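Local coordinates for DUF4595 domain-containing protein (Bacteroides vulgatus, PDB 3TZG) that is of unknown function but folds as a porin-like beta barrel, which hints, without proof, at a kinship with membrane beta-barrel proteins, at residues G134-V139 / T155-D160; A93-V98 / S110-T115; V229-L234 / I244-N249; I163-N168 / R195-L200. One frame throughout, in Å; residues are numbered along the deposited sequence.

Contact 1: G134-V139 / T155-D160; sequences GRLKEV and TYYNYD
Arg135 runs antiparallel along the Tyr159 side chain, its methylenes over the ring, and can be followed outward atom by atom. CB stands beside the ring's hydroxyl half, 3.8 Å from Tyr159 CE2. With CG beside the backbone N (chi1 -67°), the chain runs back along the ring, and CD comes to sit over one face, 4.0 Å from the centroid, as a CH-pi contact. Beyond CD the chain bends; NE forms a salt bridge with Asp131, and NH1 ends 3.5 Å from Tyr159 CB. A water closes the circuit, accepting from Arg135 NH1 at 3.2 Å and donating to Tyr159 O. Arginine suits this place because its methylenes can cover a ring while its charged end turns to an acid. The ring itself is tied down at its far end, where Tyr159 OH donates to Leu136 O at 2.6 Å, the acceptor lying in the ring plane.

Farther along, the two strands pair as an antiparallel hairpin. Tyr157 N donates to Lys137 O, and Val139 and Thr155 exchange both backbone bonds, with Thr155 N reaching Val139 O at 2.8 Å. The Tyr157 ring meets Val139 CG2 (3.7 Å from Tyr157 CE2) at its edge, and its hydroxyl is bonded to Asp177 N. On the other face Glu138 CG approaches Tyr156 CD2 at 3.5 Å, while Glu138 OE1 bonds to His154. Strand 136-145 lies between strand 120-130, against which Lys137 and Glu138 form a classic beta bulge facing Val129, and strand 150-158, which pairs in turn with strand 199-208.

Contact 2: A93-V98 / S110-T115; sequences ADKQTV and SDYRAT
Lys95 and Tyr112 lie side by side and point the same way, the lysine chain running over one face of the ring. Fully extended from CG outward, with that CG anti to the main-chain nitrogen (chi1 -172°), Lys95 places CG 4.0 Å from the ring centroid in a CH-pi contact and carries NZ out to the level of the phenol oxygen. Both polar ends are satisfied beyond the strand pair: Lys95 NZ by a salt bridge to Asp182, Tyr112 OH by a hydrogen bond to Asp179. On the same face Thr97 OG1 and Ser110 OG share a hydrogen bond of 2.6 Å, in which either may be the donor; small hydroxyl residues suit this non-hydrogen-bonded pair, whose main chains come close.

The segments belong to the hairpin of strands 90-102 and 105-114, two adjacent staves of the antiparallel barrel. Here the backbone satisfies itself by reciprocal bonds. Asp94 N gives to Arg113 O at 2.6 Å and Arg113 N returns to Asp94 O at 2.9 Å; the Gln96–Asp111 pair repeats the pattern, with Gln96 N to Asp111 O at 2.9 Å.

Asp94, Gln96, Asp111 and Arg113 occupy the other face. Asp94 OD2 takes its charge partner from Arg81 on strand 74-85, and the methyl group Thr115 CG2 lies 3.3 Å from the same Asp94 OD2. Thr115 OG1 turns instead to the carbonyl of Glu92, leaving its methyl beside the strand, 3.6 Å from Ala93 C.

Contact 3: V229-L234 / I244-N249; sequences VRIEVL and IDLSYN
Arg230 meets Asp245 more with its methylenes than with its charge. The two side chains run side by side, Asp245 OD1 lying 3.2 Å from Arg230 CG but 3.7 Å from Arg230 NE, a long salt bridge, though the oxygen does sit at the edge of the guanidinium. Arg230 CG is anti to the backbone N (chi1 -171°), and a bend at chi3 swings the guanidinium on toward Glu232. There Arg230 NH1 stands 3.2 Å from Glu232 OE2, which lies well out of the guanidinium plane, so charge attraction alone joins them.

The other face is apolar. Ile231 CD1 packs against Leu246 CD1 at 3.9 Å, and Ile231 also touches Val175 of a loop. Ile231 and Ile244 exchange both backbone bonds, Ile231 N reaching Ile244 O at 2.8 Å. At the hairpin's open end Leu246 N gives to Val229 O; on the other side of the strand Val229 and Arg230 form a classic beta bulge against Arg222 of strand 213-224. Val229 CG1 meets the edge of the Tyr248 ring, 3.9 Å from Tyr248 CE1.

A leucine in place of Arg230 would probably leave Glu232 and Asp245 without the positive charge that stands between them. Since Arg222 and Arg243 bring like charges near Arg230, the two acids probably serve to balance a cluster of arginines as much as to join the strands.

Contact 4: I163-N168 / R195-L200; sequences INYQAN and RNRTAL
Tyr165 rests its ring against Leu200 and the backbone of Thr198. Tyr165 CD1 lies 3.5 Å from Leu200 CG, the two side chains crossing at about a right angle, and Tyr165 N donates to Thr198 O at 3.0 Å. With CG set between the backbone N and carbonyl carbon (chi1 76°), the ring comes alongside the opposite chain, and its hydroxyl takes a hydrogen bond from Leu171 N. An alanine at Tyr165 is likely to open a gap beside Leu200 and leave Leu171 N without this acceptor.

Nearby, Ile163 CG2 packs on Leu200 CB at 4.0 Å, and Leu200 N donates to Ile163 O. Arg197, bent at chi3, spans to the departing loop, where its NH1 gives to Ala167 O at 2.9 Å; a long flexible donor suits that reach.

Behind this layer Asn196 shapes the turn: its OD1 accepts from both Thr198 N and Ala199 N (each 3.0 Å), while ND2 bonds to Leu133 O. The bond from Thr198 N makes an Asx turn, and that from Ala199 N extends it, leading into strand 199-208, where a short, weakly bonded antiparallel pairing brings together the two ends of an excursion that includes helix 181-188.

In the fold
Contacts 1, 2 and 3 are hairpins of successive barrel strands, whereas contact 4 joins the two ends of the long excursion that leaves the barrel. All four are partly buried, none wholly core or wholly surface. Contacts 1 and 4 share a border: Arg135 packs on Ala199 and Asn196, and strands 150-158 and 199-208 are neighbours. Contact 4 also touches contact 3, through Tyr248 and Ala167. Contact 2 stands apart, across the chain's centre from contacts 3 and 4. Its regular pairing runs over five residue pairs, whereas contacts 1 and 3 form two bridges each and have one strand bulged against its other neighbour; in contact 4 two backbone bonds are supplemented by one from Arg197 to the main chain.

Contact 1: G134-V139 / T155-D160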
# COMPACT_ATOMS: atom_id res chain seq x y z
N GLY A 134 -4.83 -17.09 4.46
CA GLY A 134 -3.86 -16.03 4.30
C GLY A 134 -4.39 -14.74 3.69
O GLY A 134 -3.61 -13.81 3.44
N ARG A 135 -5.70 -14.69 3.45
CA ARG A 135 -6.38 -13.52 2.88
C ARG A 135 -6.55 -12.43 3.90
O ARG A 135 -6.93 -12.73 5.03
CB ARG A 135 -7.76 -13.92 2.31
CG ARG A 135 -7.65 -14.84 1.11
CD ARG A 135 -9.00 -15.28 0.62
NE ARG A 135 -9.72 -16.06 1.61
CZ ARG A 135 -10.84 -16.72 1.37
NH1 ARG A 135 -11.36 -16.73 0.15
NH2 ARG A 135 -11.44 -17.40 2.33
N LEU A 136 -6.30 -11.16 3.51
CA LEU A 136 -6.47 -10.01 4.43
C LEU A 136 -7.97 -9.76 4.64
O LEU A 136 -8.67 -9.42 3.68
CB LEU A 136 -5.76 -8.76 3.87
CG LEU A 136 -5.92 -7.48 4.66
CD1 LEU A 136 -5.33 -7.63 6.05
CD2 LEU A 136 -5.29 -6.34 3.94
N LYS A 137 -8.46 -9.99 5.87
CA LYS A 137 -9.90 -9.90 6.15
C LYS A 137 -10.29 -8.57 6.75
O LYS A 137 -11.37 -8.06 6.40
CB LYS A 137 -10.35 -11.03 7.08
CG LYS A 137 -10.75 -12.29 6.27
CD LYS A 137 -12.11 -12.15 5.48
CE LYS A 137 -12.48 -13.32 4.61
NZ LYS A 137 -12.61 -14.61 5.37
N GLU A 138 -9.44 -8.00 7.61
CA GLU A 138 -9.72 -6.73 8.29
C GLU A 138 -8.49 -5.93 8.54
O GLU A 138 -7.41 -6.49 8.79
CB GLU A 138 -10.40 -6.96 9.64
CG GLU A 138 -11.74 -7.64 9.61
CD GLU A 138 -12.24 -8.03 10.99
OE1 GLU A 138 -11.69 -7.54 12.00
OE2 GLU A 138 -13.23 -8.79 11.04
N VAL A 139 -8.65 -4.61 8.51
CA VAL A 139 -7.60 -3.64 8.80
C VAL A 139 -8.16 -2.62 9.78
O VAL A 139 -9.21 -2.04 9.53
CB VAL A 139 -7.00 -2.93 7.55
CG1 VAL A 139 -5.82 -2.03 7.95
CG2 VAL A 139 -6.61 -3.93 6.46
N THR A 155 -11.71 -1.54 8.38
CA THR A 155 -11.94 -1.94 6.98
C THR A 155 -12.17 -3.49 6.90
O THR A 155 -11.42 -4.26 7.49
CB THR A 155 -10.79 -1.48 6.11
OG1 THR A 155 -10.57 -0.09 6.29
CG2 THR A 155 -11.01 -1.75 4.68
N TYR A 156 -13.23 -3.92 6.20
CA TYR A 156 -13.55 -5.35 6.06
C TYR A 156 -13.45 -5.75 4.58
O TYR A 156 -13.92 -5.00 3.73
CB TYR A 156 -14.95 -5.67 6.65
CG TYR A 156 -15.13 -5.26 8.09
CD1 TYR A 156 -15.56 -3.98 8.43
CD2 TYR A 156 -14.93 -6.17 9.12
CE1 TYR A 156 -15.79 -3.61 9.75
CE2 TYR A 156 -15.12 -5.80 10.46
CZ TYR A 156 -15.56 -4.52 10.76
OH TYR A 156 -15.72 -4.13 12.08
N TYR A 157 -12.86 -6.91 4.28
CA TYR A 157 -12.69 -7.38 2.89
C TYR A 157 -13.43 -8.66 2.63
O TYR A 157 -13.31 -9.62 3.39
CB TYR A 157 -11.19 -7.58 2.54
CG TYR A 157 -10.39 -6.31 2.61
CD1 TYR A 157 -10.37 -5.42 1.54
CD2 TYR A 157 -9.74 -5.94 3.77
CE1 TYR A 157 -9.70 -4.20 1.62
CE2 TYR A 157 -9.06 -4.73 3.87
CZ TYR A 157 -9.03 -3.87 2.78
OH TYR A 157 -8.34 -2.67 2.87
N ASN A 158 -14.12 -8.71 1.50
CA ASN A 158 -14.89 -9.89 1.08
C ASN A 158 -14.22 -10.54 -0.17
O ASN A 158 -13.85 -9.83 -1.09
CB ASN A 158 -16.33 -9.50 0.80
CG ASN A 158 -17.18 -10.67 0.43
OD1 ASN A 158 -17.21 -11.11 -0.74
ND2 ASN A 158 -17.85 -11.24 1.42
N TYR A 159 -14.12 -11.90 -0.17
CA TYR A 159 -13.51 -12.73 -1.22
C TYR A 159 -14.48 -13.83 -1.73
O TYR A 159 -14.02 -14.88 -2.23
CB TYR A 159 -12.24 -13.40 -0.65
CG TYR A 159 -11.20 -12.41 -0.19
CD1 TYR A 159 -10.24 -11.92 -1.07
CD2 TYR A 159 -11.14 -12.00 1.14
CE1 TYR A 159 -9.27 -11.00 -0.65
CE2 TYR A 159 -10.19 -11.07 1.57
CZ TYR A 159 -9.26 -10.58 0.67
OH TYR A 159 -8.32 -9.70 1.11
N ASP A 160 -15.81 -13.62 -1.60
CA ASP A 160 -16.80 -14.64 -1.97
C ASP A 160 -16.79 -14.94 -3.46
O ASP A 160 -17.11 -16.07 -3.83
CB ASP A 160 -18.22 -14.22 -1.53
CG ASP A 160 -18.38 -14.10 -0.02
OD1 ASP A 160 -17.54 -14.69 0.73
OD2 ASP A 160 -19.33 -13.41 0.43
O HOH W 1 -14.53 -17.19 -0.15

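Contact 2: A93-V98 / S110-T115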
# COMPACT_ATOMS: atom_id res chain seq x y z
N ALA A 93 8.21 16.14 6.74
CA ALA A 93 8.22 15.27 7.89
C ALA A 93 9.19 14.09 7.76
O ALA A 93 9.59 13.73 6.67
CB ALA A 93 6.81 14.74 8.12
N ASP A 94 9.56 13.53 8.92
CA ASP A 94 10.34 12.32 9.07
C ASP A 94 9.43 11.27 9.69
O ASP A 94 8.80 11.52 10.72
CB ASP A 94 11.63 12.52 9.86
CG ASP A 94 12.84 12.53 8.93
OD1 ASP A 94 13.07 11.49 8.22
OD2 ASP A 94 13.53 13.57 8.87
N LYS A 95 9.30 10.12 8.98
CA LYS A 95 8.46 9.01 9.39
C LYS A 95 9.31 7.84 9.88
O LYS A 95 10.20 7.36 9.17
CB LYS A 95 7.56 8.57 8.23
CG LYS A 95 6.51 7.54 8.62
CD LYS A 95 5.79 7.06 7.38
CE LYS A 95 4.74 6.04 7.65
NZ LYS A 95 3.97 5.70 6.43
N GLN A 96 9.03 7.39 11.10
CA GLN A 96 9.68 6.23 11.72
C GLN A 96 8.66 5.12 11.92
O GLN A 96 7.67 5.29 12.65
CB GLN A 96 10.33 6.61 13.04
CG GLN A 96 11.66 7.25 12.88
CD GLN A 96 12.24 7.73 14.18
OE1 GLN A 96 11.60 7.75 15.23
NE2 GLN A 96 13.48 8.16 14.14
N THR A 97 8.89 3.99 11.28
CA THR A 97 7.94 2.89 11.34
C THR A 97 8.61 1.59 11.79
O THR A 97 9.79 1.36 11.48
CB THR A 97 7.29 2.72 9.95
OG1 THR A 97 6.58 3.91 9.66
CG2 THR A 97 6.32 1.55 9.90
N VAL A 98 7.83 0.75 12.50
CA VAL A 98 8.20 -0.58 12.95
C VAL A 98 7.09 -1.56 12.52
O VAL A 98 5.91 -1.23 12.56
CB VAL A 98 8.53 -0.68 14.46
CG1 VAL A 98 9.85 0.02 14.77
CG2 VAL A 98 7.39 -0.16 15.35
N SER A 110 3.62 3.88 13.09
CA SER A 110 4.39 5.00 12.52
C SER A 110 4.30 6.26 13.34
O SER A 110 3.25 6.60 13.88
CB SER A 110 3.91 5.32 11.12
OG SER A 110 4.11 4.23 10.23
N ASP A 111 5.43 6.97 13.42
CA ASP A 111 5.52 8.26 14.09
C ASP A 111 6.07 9.25 13.13
O ASP A 111 7.10 9.01 12.48
CB ASP A 111 6.35 8.21 15.37
CG ASP A 111 5.51 7.76 16.53
OD1 ASP A 111 4.70 8.56 17.01
OD2 ASP A 111 5.62 6.56 16.92
N TYR A 112 5.32 10.35 12.97
CA TYR A 112 5.63 11.47 12.11
C TYR A 112 6.09 12.66 12.91
O TYR A 112 5.35 13.14 13.76
CB TYR A 112 4.41 11.86 11.29
CG TYR A 112 4.00 10.89 10.21
CD1 TYR A 112 4.49 11.02 8.92
CD2 TYR A 112 3.01 9.94 10.44
CE1 TYR A 112 4.05 10.19 7.89
CE2 TYR A 112 2.55 9.12 9.41
CZ TYR A 112 3.08 9.24 8.14
OH TYR A 112 2.64 8.43 7.12
N ARG A 113 7.31 13.14 12.63
CA ARG A 113 7.92 14.33 13.22
C ARG A 113 8.40 15.30 12.12
O ARG A 113 8.81 14.86 11.06
CB ARG A 113 9.10 13.96 14.12
CG ARG A 113 8.77 13.43 15.51
CD ARG A 113 10.05 12.77 15.97
NE ARG A 113 10.02 12.02 17.22
CZ ARG A 113 11.12 11.63 17.85
NH1 ARG A 113 12.32 11.94 17.37
NH2 ARG A 113 11.04 10.95 18.98
N ALA A 114 8.37 16.61 12.39
CA ALA A 114 8.87 17.59 11.45
C ALA A 114 10.39 17.48 11.37
O ALA A 114 11.03 17.28 12.41
CB ALA A 114 8.45 18.98 11.88
N THR A 115 10.96 17.53 10.14
CA THR A 115 12.42 17.44 9.92
C THR A 115 13.14 18.63 10.61
O THR A 115 14.18 18.45 11.24
CB THR A 115 12.75 17.42 8.42
OG1 THR A 115 12.36 18.66 7.83
CG2 THR A 115 12.10 16.27 7.68

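Contact 3: V229-L234 / I244-N249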
# COMPACT_ATOMS: atom_id res chain seq x y z
N VAL A 229 -5.40 -6.93 -15.82
CA VAL A 229 -4.92 -5.87 -16.72
C VAL A 229 -5.66 -4.56 -16.41
O VAL A 229 -5.26 -3.51 -16.92
CB VAL A 229 -5.01 -6.24 -18.21
CG1 VAL A 229 -3.94 -7.25 -18.55
CG2 VAL A 229 -6.39 -6.76 -18.61
N ARG A 230 -6.68 -4.61 -15.54
CA ARG A 230 -7.38 -3.41 -15.06
C ARG A 230 -7.96 -3.64 -13.67
O ARG A 230 -8.69 -4.61 -13.45
CB ARG A 230 -8.48 -2.93 -16.03
CG ARG A 230 -9.02 -1.58 -15.60
CD ARG A 230 -10.42 -1.33 -16.03
NE ARG A 230 -10.50 -0.77 -17.37
CZ ARG A 230 -11.66 -0.53 -17.99
NH1 ARG A 230 -12.82 -0.86 -17.40
NH2 ARG A 230 -11.66 -0.02 -19.22
N ILE A 231 -7.65 -2.72 -12.74
CA ILE A 231 -8.17 -2.72 -11.37
C ILE A 231 -9.02 -1.46 -11.20
O ILE A 231 -8.53 -0.37 -11.45
CB ILE A 231 -7.06 -2.81 -10.30
CG1 ILE A 231 -6.13 -4.05 -10.53
CG2 ILE A 231 -7.69 -2.84 -8.90
CD1 ILE A 231 -4.96 -4.16 -9.61
N GLU A 232 -10.30 -1.63 -10.81
CA GLU A 232 -11.22 -0.50 -10.61
C GLU A 232 -11.90 -0.58 -9.28
O GLU A 232 -12.21 -1.67 -8.81
CB GLU A 232 -12.31 -0.46 -11.69
CG GLU A 232 -11.88 0.17 -12.99
CD GLU A 232 -12.98 0.23 -14.03
OE1 GLU A 232 -13.87 -0.65 -14.00
OE2 GLU A 232 -12.92 1.14 -14.89
N VAL A 233 -12.17 0.58 -8.67
CA VAL A 233 -12.89 0.63 -7.40
C VAL A 233 -14.07 1.59 -7.61
O VAL A 233 -13.88 2.76 -7.96
CB VAL A 233 -11.97 1.00 -6.19
CG1 VAL A 233 -12.79 1.14 -4.90
CG2 VAL A 233 -10.86 -0.05 -6.02
N LEU A 234 -15.28 1.06 -7.50
CA LEU A 234 -16.50 1.82 -7.77
C LEU A 234 -17.43 1.97 -6.55
O LEU A 234 -17.58 1.06 -5.73
CB LEU A 234 -17.32 1.15 -8.88
CG LEU A 234 -16.68 0.99 -10.22
CD1 LEU A 234 -17.03 -0.33 -10.79
CD2 LEU A 234 -17.08 2.13 -11.16
N ILE A 244 -6.59 1.55 -12.27
CA ILE A 244 -5.20 1.22 -12.53
C ILE A 244 -5.15 0.25 -13.69
O ILE A 244 -5.82 -0.78 -13.64
CB ILE A 244 -4.47 0.68 -11.27
CG1 ILE A 244 -4.29 1.81 -10.22
CG2 ILE A 244 -3.11 0.04 -11.61
CD1 ILE A 244 -5.22 1.67 -9.06
N ASP A 245 -4.42 0.60 -14.74
CA ASP A 245 -4.26 -0.28 -15.90
C ASP A 245 -2.86 -0.89 -15.84
O ASP A 245 -1.91 -0.19 -15.49
CB ASP A 245 -4.50 0.50 -17.21
CG ASP A 245 -5.97 0.79 -17.53
OD1 ASP A 245 -6.81 -0.11 -17.34
OD2 ASP A 245 -6.25 1.87 -18.08
N LEU A 246 -2.74 -2.21 -16.07
CA LEU A 246 -1.45 -2.90 -15.97
C LEU A 246 -1.10 -3.68 -17.24
O LEU A 246 -1.99 -4.27 -17.88
CB LEU A 246 -1.42 -3.87 -14.78
CG LEU A 246 -1.68 -3.28 -13.39
CD1 LEU A 246 -3.11 -3.51 -12.98
CD2 LEU A 246 -0.82 -3.94 -12.39
N SER A 247 0.19 -3.70 -17.58
CA SER A 247 0.70 -4.41 -18.75
C SER A 247 1.75 -5.42 -18.31
O SER A 247 2.50 -5.16 -17.37
CB SER A 247 1.28 -3.44 -19.77
OG SER A 247 1.83 -4.12 -20.89
N TYR A 248 1.80 -6.55 -19.01
CA TYR A 248 2.73 -7.65 -18.74
C TYR A 248 3.62 -7.92 -19.96
O TYR A 248 4.39 -8.88 -19.95
CB TYR A 248 1.94 -8.91 -18.33
CG TYR A 248 1.07 -8.72 -17.10
CD1 TYR A 248 -0.19 -8.14 -17.20
CD2 TYR A 248 1.51 -9.13 -15.84
CE1 TYR A 248 -0.97 -7.93 -16.07
CE2 TYR A 248 0.73 -8.94 -14.71
CZ TYR A 248 -0.51 -8.34 -14.83
OH TYR A 248 -1.30 -8.20 -13.73
N ASN A 249 3.55 -7.03 -20.98
CA ASN A 249 4.31 -7.13 -22.23
C ASN A 249 5.75 -6.63 -22.06
O ASN A 249 5.93 -5.52 -21.56
CB ASN A 249 3.63 -6.33 -23.37
CG ASN A 249 4.37 -6.35 -24.69
OD1 ASN A 249 5.02 -5.39 -25.09
ND2 ASN A 249 4.33 -7.48 -25.40

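Contact 4: I163-N168 / R195-L200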
# COMPACT_ATOMS: atom_id res chain seq x y z
N ILE A 163 -11.75 -14.33 -6.63
CA ILE A 163 -10.93 -13.72 -7.67
C ILE A 163 -9.48 -13.98 -7.30
O ILE A 163 -9.03 -13.64 -6.21
CB ILE A 163 -11.27 -12.21 -7.83
CG1 ILE A 163 -12.74 -12.08 -8.31
CG2 ILE A 163 -10.30 -11.54 -8.84
CD1 ILE A 163 -13.38 -10.80 -8.07
N ASN A 164 -8.79 -14.68 -8.19
CA ASN A 164 -7.39 -15.06 -8.00
C ASN A 164 -6.60 -14.64 -9.21
O ASN A 164 -7.11 -14.62 -10.33
CB ASN A 164 -7.25 -16.56 -7.74
CG ASN A 164 -7.92 -16.99 -6.46
OD1 ASN A 164 -7.41 -16.76 -5.35
ND2 ASN A 164 -9.11 -17.56 -6.59
N TYR A 165 -5.36 -14.28 -8.96
CA TYR A 165 -4.47 -13.84 -10.00
C TYR A 165 -3.10 -14.44 -9.79
O TYR A 165 -2.80 -14.98 -8.70
CB TYR A 165 -4.40 -12.30 -10.02
CG TYR A 165 -3.56 -11.70 -8.90
CD1 TYR A 165 -4.08 -11.52 -7.63
CD2 TYR A 165 -2.25 -11.29 -9.13
CE1 TYR A 165 -3.31 -11.01 -6.59
CE2 TYR A 165 -1.46 -10.77 -8.10
CZ TYR A 165 -2.00 -10.61 -6.84
OH TYR A 165 -1.27 -10.08 -5.81
N GLN A 166 -2.25 -14.30 -10.80
CA GLN A 166 -0.86 -14.71 -10.76
C GLN A 166 -0.05 -13.59 -11.38
O GLN A 166 -0.27 -13.25 -12.54
CB GLN A 166 -0.65 -16.04 -11.47
CG GLN A 166 0.50 -16.89 -10.89
CD GLN A 166 0.13 -17.65 -9.64
OE1 GLN A 166 0.67 -17.41 -8.55
NE2 GLN A 166 -0.80 -18.60 -9.76
N ALA A 167 0.78 -12.91 -10.56
CA ALA A 167 1.65 -11.81 -10.97
C ALA A 167 2.86 -11.76 -10.05
O ALA A 167 2.83 -12.36 -8.97
CB ALA A 167 0.89 -10.50 -10.97
N ASN A 168 3.92 -11.08 -10.48
CA ASN A 168 5.16 -10.94 -9.70
C ASN A 168 4.95 -9.97 -8.51
O ASN A 168 5.56 -10.16 -7.46
CB ASN A 168 6.29 -10.45 -10.60
CG ASN A 168 6.16 -9.02 -11.07
OD1 ASN A 168 5.19 -8.62 -11.72
ND2 ASN A 168 7.12 -8.20 -10.71
N ARG A 195 1.80 -14.88 3.37
CA ARG A 195 1.44 -16.26 3.06
C ARG A 195 0.59 -16.34 1.74
O ARG A 195 0.80 -17.27 0.96
CB ARG A 195 0.67 -16.84 4.28
CG ARG A 195 0.21 -18.29 4.19
CD ARG A 195 -0.30 -18.83 5.53
NE ARG A 195 0.70 -19.61 6.25
CZ ARG A 195 1.47 -19.13 7.23
NH1 ARG A 195 1.35 -17.87 7.62
NH2 ARG A 195 2.36 -19.91 7.82
N ASN A 196 -0.33 -15.36 1.48
CA ASN A 196 -1.20 -15.38 0.29
C ASN A 196 -1.07 -14.09 -0.51
O ASN A 196 -1.64 -13.07 -0.16
CB ASN A 196 -2.66 -15.61 0.70
CG ASN A 196 -3.66 -15.81 -0.41
OD1 ASN A 196 -3.63 -15.18 -1.47
ND2 ASN A 196 -4.65 -16.63 -0.14
N ARG A 197 -0.39 -14.18 -1.63
CA ARG A 197 -0.12 -13.10 -2.57
C ARG A 197 -0.91 -13.36 -3.92
O ARG A 197 -0.53 -12.89 -4.99
CB ARG A 197 1.42 -13.08 -2.76
CG ARG A 197 2.02 -11.81 -3.34
CD ARG A 197 3.55 -11.82 -3.35
NE ARG A 197 4.15 -12.95 -4.08
CZ ARG A 197 4.20 -13.05 -5.41
NH1 ARG A 197 3.63 -12.13 -6.18
NH2 ARG A 197 4.79 -14.10 -5.98
N THR A 198 -2.07 -14.04 -3.80
CA THR A 198 -2.90 -14.55 -4.88
C THR A 198 -4.35 -14.01 -4.89
O THR A 198 -4.92 -13.90 -5.97
CB THR A 198 -2.91 -16.08 -4.67
OG1 THR A 198 -1.84 -16.58 -5.45
CG2 THR A 198 -4.21 -16.78 -5.05
N ALA A 199 -4.97 -13.80 -3.73
CA ALA A 199 -6.39 -13.40 -3.67
C ALA A 199 -6.59 -11.90 -3.87
O ALA A 199 -5.73 -11.12 -3.48
CB ALA A 199 -6.96 -13.79 -2.31
N LEU A 200 -7.75 -11.50 -4.44
CA LEU A 200 -8.16 -10.10 -4.62
C LEU A 200 -9.56 -9.88 -4.04
O LEU A 200 -10.45 -10.68 -4.35
CB LEU A 200 -8.12 -9.65 -6.08
CG LEU A 200 -6.75 -9.44 -6.71
CD1 LEU A 200 -6.84 -9.25 -8.23
CD2 LEU A 200 -6.00 -8.34 -6.01
O HOH W 2 -12.94 -12.15 -4.58
O HOH W 3 -6.54 -17.55 -2.18